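Local coordinates for protein terminal uridylyltransferase 1 (Trypanosoma brucei, PDB 5HZD) that adds uridines to the 3' ends of guide RNAs, ribosomal RNAs and some mRNAs during mitochondrial RNA editing, using UTP, at residues A[197-203]-A[238-244]. Numbering follows the deposited sequence.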
ATOM      1  N   ARG A 197      20.344  -3.741 -19.909  1.00 23.68           N
ATOM      2  CA  ARG A 197      21.306  -2.818 -19.315  1.00 22.22           C
ATOM      3  C   ARG A 197      22.097  -2.071 -20.374  1.00 21.30           C
ATOM      4  O   ARG A 197      23.180  -1.557 -20.097  1.00 21.17           O
ATOM      5  CB  ARG A 197      22.232  -3.507 -18.304  1.00 26.49           C
ATOM      6  CG  ARG A 197      22.927  -4.754 -18.808  1.00 31.82           C
ATOM      7  CD  ARG A 197      23.502  -5.546 -17.631  1.00 34.19           C
ATOM      8  NE  ARG A 197      24.003  -6.847 -18.064  1.00 35.69           N
ATOM      9  CZ  ARG A 197      25.219  -7.049 -18.561  1.00 36.37           C
ATOM     10  NH1 ARG A 197      26.066  -6.036 -18.684  1.00 33.02           N
ATOM     11  NH2 ARG A 197      25.594  -8.265 -18.931  1.00 37.38           N
ATOM     12  N   SER A 198      21.521  -1.972 -21.565  1.00 21.68           N
ATOM     13  CA  SER A 198      22.113  -1.170 -22.639  1.00 19.09           C
ATOM     14  C   SER A 198      21.249   0.028 -23.003  1.00 21.15           C
ATOM     15  O   SER A 198      20.017  -0.025 -22.916  1.00 20.08           O
ATOM     16  CB  SER A 198      22.316  -2.011 -23.888  1.00 23.47           C
ATOM     17  OG  SER A 198      23.145  -3.137 -23.586  1.00 25.38           O
ATOM     18  N   ILE A 199      21.905   1.100 -23.428  1.00 19.56           N
ATOM     19  CA  ILE A 199      21.206   2.326 -23.821  1.00 20.18           C
ATOM     20  C   ILE A 199      21.775   2.843 -25.135  1.00 21.40           C
ATOM     21  O   ILE A 199      22.835   2.409 -25.588  1.00 19.84           O
ATOM     22  CB  ILE A 199      21.350   3.432 -22.751  1.00 19.70           C
ATOM     23  CG1 ILE A 199      22.830   3.758 -22.540  1.00 20.15           C
ATOM     24  CG2 ILE A 199      20.685   3.006 -21.430  1.00 21.59           C
ATOM     25  CD1 ILE A 199      23.082   4.805 -21.470  1.00 20.82           C
ATOM     26  N   ARG A 200      21.079   3.792 -25.743  1.00 18.42           N
ATOM     27  CA  ARG A 200      21.493   4.349 -27.003  1.00 19.87           C
ATOM     28  C   ARG A 200      21.381   5.858 -26.936  1.00 19.65           C
ATOM     29  O   ARG A 200      20.334   6.380 -26.564  1.00 20.09           O
ATOM     30  CB  ARG A 200      20.530   3.884 -28.075  1.00 26.26           C
ATOM     31  CG  ARG A 200      21.145   3.777 -29.421  1.00 41.93           C
ATOM     32  CD  ARG A 200      21.171   2.321 -29.873  1.00 50.66           C
ATOM     33  NE  ARG A 200      19.877   1.674 -29.693  1.00 52.36           N
ATOM     34  CZ  ARG A 200      18.794   1.945 -30.414  1.00 55.97           C
ATOM     35  NH1 ARG A 200      18.833   2.866 -31.370  1.00 54.82           N
ATOM     36  NH2 ARG A 200      17.663   1.294 -30.173  1.00 60.81           N
ATOM     37  N   PHE A 201      22.442   6.549 -27.323  1.00 18.63           N
ATOM     38  CA  PHE A 201      22.342   7.986 -27.492  1.00 18.66           C
ATOM     39  C   PHE A 201      22.187   8.303 -28.977  1.00 20.80           C
ATOM     40  O   PHE A 201      23.053   7.941 -29.768  1.00 22.27           O
ATOM     41  CB  PHE A 201      23.617   8.640 -26.974  1.00 20.54           C
ATOM     42  CG  PHE A 201      23.833   8.466 -25.499  1.00 18.43           C
ATOM     43  CD1 PHE A 201      24.462   7.327 -24.998  1.00 18.83           C
ATOM     44  CD2 PHE A 201      23.437   9.465 -24.607  1.00 20.31           C
ATOM     45  CE1 PHE A 201      24.653   7.177 -23.632  1.00 19.03           C
ATOM     46  CE2 PHE A 201      23.643   9.328 -23.246  1.00 19.90           C
ATOM     47  CZ  PHE A 201      24.249   8.179 -22.752  1.00 20.85           C
ATOM     48  N   ILE A 202      21.116   9.006 -29.370  1.00 20.66           N
ATOM     49  CA  ILE A 202      20.994   9.491 -30.741  1.00 19.62           C
ATOM     50  C   ILE A 202      21.404  10.955 -30.764  1.00 20.84           C
ATOM     51  O   ILE A 202      20.864  11.752 -29.989  1.00 21.21           O
ATOM     52  CB  ILE A 202      19.539   9.392 -31.249  1.00 23.08           C
ATOM     53  CG1 ILE A 202      19.057   7.942 -31.156  1.00 29.65           C
ATOM     54  CG2 ILE A 202      19.409   9.944 -32.649  1.00 24.46           C
ATOM     55  CD1 ILE A 202      19.964   6.989 -31.798  1.00 38.66           C
ATOM     56  N   LEU A 203      22.348  11.293 -31.629  1.00 20.91           N
ATOM     57  CA  LEU A 203      22.836  12.665 -31.724  1.00 20.69           C
ATOM     58  C   LEU A 203      22.182  13.380 -32.882  1.00 23.93           C
ATOM     59  O   LEU A 203      21.816  12.753 -33.885  1.00 26.24           O
ATOM     60  CB  LEU A 203      24.363  12.674 -31.930  1.00 21.19           C
ATOM     61  CG  LEU A 203      25.226  12.318 -30.713  1.00 22.07           C
ATOM     62  CD1 LEU A 203      25.094  10.840 -30.295  1.00 30.09           C
ATOM     63  CD2 LEU A 203      26.673  12.674 -31.019  1.00 22.25           C
ATOM     64  N   ASP A 238      26.720   9.206 -35.280  1.00 23.47           N
ATOM     65  CA  ASP A 238      25.580   9.944 -34.723  1.00 23.98           C
ATOM     66  C   ASP A 238      24.702   9.103 -33.822  1.00 24.46           C
ATOM     67  O   ASP A 238      23.601   9.501 -33.434  1.00 24.63           O
ATOM     68  CB  ASP A 238      24.759  10.667 -35.818  1.00 25.98           C
ATOM     69  CG  ASP A 238      24.314   9.736 -36.942  1.00 35.18           C
ATOM     70  OD1 ASP A 238      24.438   8.497 -36.795  1.00 35.53           O
ATOM     71  OD2 ASP A 238      23.830  10.259 -37.970  1.00 38.60           O
ATOM     72  N   MET A 239      25.212   7.935 -33.446  1.00 24.40           N
ATOM     73  CA  MET A 239      24.577   7.137 -32.438  1.00 24.68           C
ATOM     74  C   MET A 239      25.649   6.400 -31.666  1.00 25.84           C
ATOM     75  O   MET A 239      26.529   5.780 -32.253  1.00 26.53           O
ATOM     76  CB  MET A 239      23.593   6.141 -33.053  1.00 27.91           C
ATOM     77  CG  MET A 239      22.992   5.240 -32.011  1.00 35.24           C
ATOM     78  SD  MET A 239      21.914   4.012 -32.754  1.00 60.31           S
ATOM     79  CE  MET A 239      23.069   3.173 -33.835  1.00 54.35           C
ATOM     80  N   MET A 240      25.587   6.486 -30.348  1.00 20.77           N
ATOM     81  CA  MET A 240      26.499   5.733 -29.494  1.00 22.47           C
ATOM     82  C   MET A 240      25.681   4.800 -28.631  1.00 23.56           C
ATOM     83  O   MET A 240      24.723   5.199 -27.983  1.00 19.94           O
ATOM     84  CB  MET A 240      27.329   6.642 -28.582  1.00 20.71           C
ATOM     85  CG  MET A 240      28.464   5.876 -27.852  1.00 22.94           C
ATOM     86  SD  MET A 240      29.283   6.836 -26.559  1.00 24.49           S
ATOM     87  CE  MET A 240      28.187   6.542 -25.162  1.00 22.58           C
ATOM     88  N   SER A 241      26.065   3.533 -28.599  1.00 24.20           N
ATOM     89  CA  SER A 241      25.407   2.587 -27.709  1.00 26.82           C
ATOM     90  C   SER A 241      26.354   2.240 -26.570  1.00 24.84           C
ATOM     91  O   SER A 241      27.571   2.309 -26.732  1.00 22.99           O
ATOM     92  CB  SER A 241      25.047   1.308 -28.457  1.00 31.77           C
ATOM     93  OG  SER A 241      24.266   1.586 -29.602  1.00 33.42           O
ATOM     94  N   ALA A 242      25.798   1.870 -25.428  1.00 22.65           N
ATOM     95  CA  ALA A 242      26.622   1.522 -24.281  1.00 21.87           C
ATOM     96  C   ALA A 242      25.941   0.419 -23.503  1.00 23.34           C
ATOM     97  O   ALA A 242      24.723   0.473 -23.246  1.00 22.77           O
ATOM     98  CB  ALA A 242      26.830   2.732 -23.383  1.00 24.59           C
ATOM     99  N   THR A 243      26.729  -0.580 -23.125  1.00 22.94           N
ATOM    100  CA  THR A 243      26.276  -1.612 -22.209  1.00 21.92           C
ATOM    101  C   THR A 243      26.916  -1.367 -20.856  1.00 23.52           C
ATOM    102  O   THR A 243      28.136  -1.245 -20.742  1.00 25.61           O
ATOM    103  CB  THR A 243      26.659  -3.004 -22.713  1.00 24.56           C
ATOM    104  OG1 THR A 243      25.982  -3.244 -23.948  1.00 26.60           O
ATOM    105  CG2 THR A 243      26.236  -4.072 -21.703  1.00 23.44           C
ATOM    106  N   LEU A 244      26.089  -1.295 -19.830  1.00 18.36           N
ATOM    107  CA  LEU A 244      26.553  -0.964 -18.498  1.00 19.47           C
ATOM    108  C   LEU A 244      26.540  -2.242 -17.677  1.00 20.97           C
ATOM    109  O   LEU A 244      25.969  -3.235 -18.107  1.00 24.28           O
ATOM    110  CB  LEU A 244      25.638   0.093 -17.864  1.00 20.71           C
ATOM    111  CG  LEU A 244      25.669   1.485 -18.520  1.00 20.09           C
ATOM    112  CD1 LEU A 244      27.105   1.937 -18.797  1.00 21.01           C
ATOM    113  CD2 LEU A 244      24.842   1.549 -19.792  1.00 19.12           C
TER
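Phe201 and Met240 form a hydrogen-bonded pair of the antiparallel strands 198-203 and 239-244: Phe201 N reaches Met240 O at 2.7 Å, and Met240 N returns to Phe201 O at 3.0 Å. Their side chains run abreast, Met240 CE lying 3.8 Å from Phe201 CD1; a flat ring and a flexible thioether fit well against helix 209-223. Ile199, Ala242 and Leu244 continue this greasy face, with Leu244 under helix 247-254.

The other face mixes polar and apolar groups. Arg200 starts there: beyond CB, its CG lies roughly anti to the backbone N (chi1 -151°), 3.4 Å from Met239 SD. The chain then bends at chi2 and chi3, and CD passes Ser241 OG at 3.2 Å. At the tip, NH1 points its N-H at the same sulfur in a weak hydrogen bond, while NH2 bonds Ala272 O, just past the end of strand 267-271. Arginine suits this place because its methylenes pack on methionine while its guanidinium reaches polar atoms. Ile202 runs alongside Met239, its CD1 3.5 Å from Met239 CG.

Further along, Thr243 OG1 donates to Ser198 OG (2.9 Å), itself bonded to Val194 O; short hydroxyl side chains can pair across this buried spot. The extended Arg197 brings NH1 to Leu244 O for a hydrogen bond in the guanidinium plane, and NH1 also bonds Gln229 OE1; its long arm supplements the backbone ladder.

With flanking strands 228-233 and 267-271 and two helices on the Phe201 face, these are the central strands of a beta-alpha-beta-beta-alpha-beta domain of ferredoxin-like, RRM-type topology, inserted between strands of the catalytic palm.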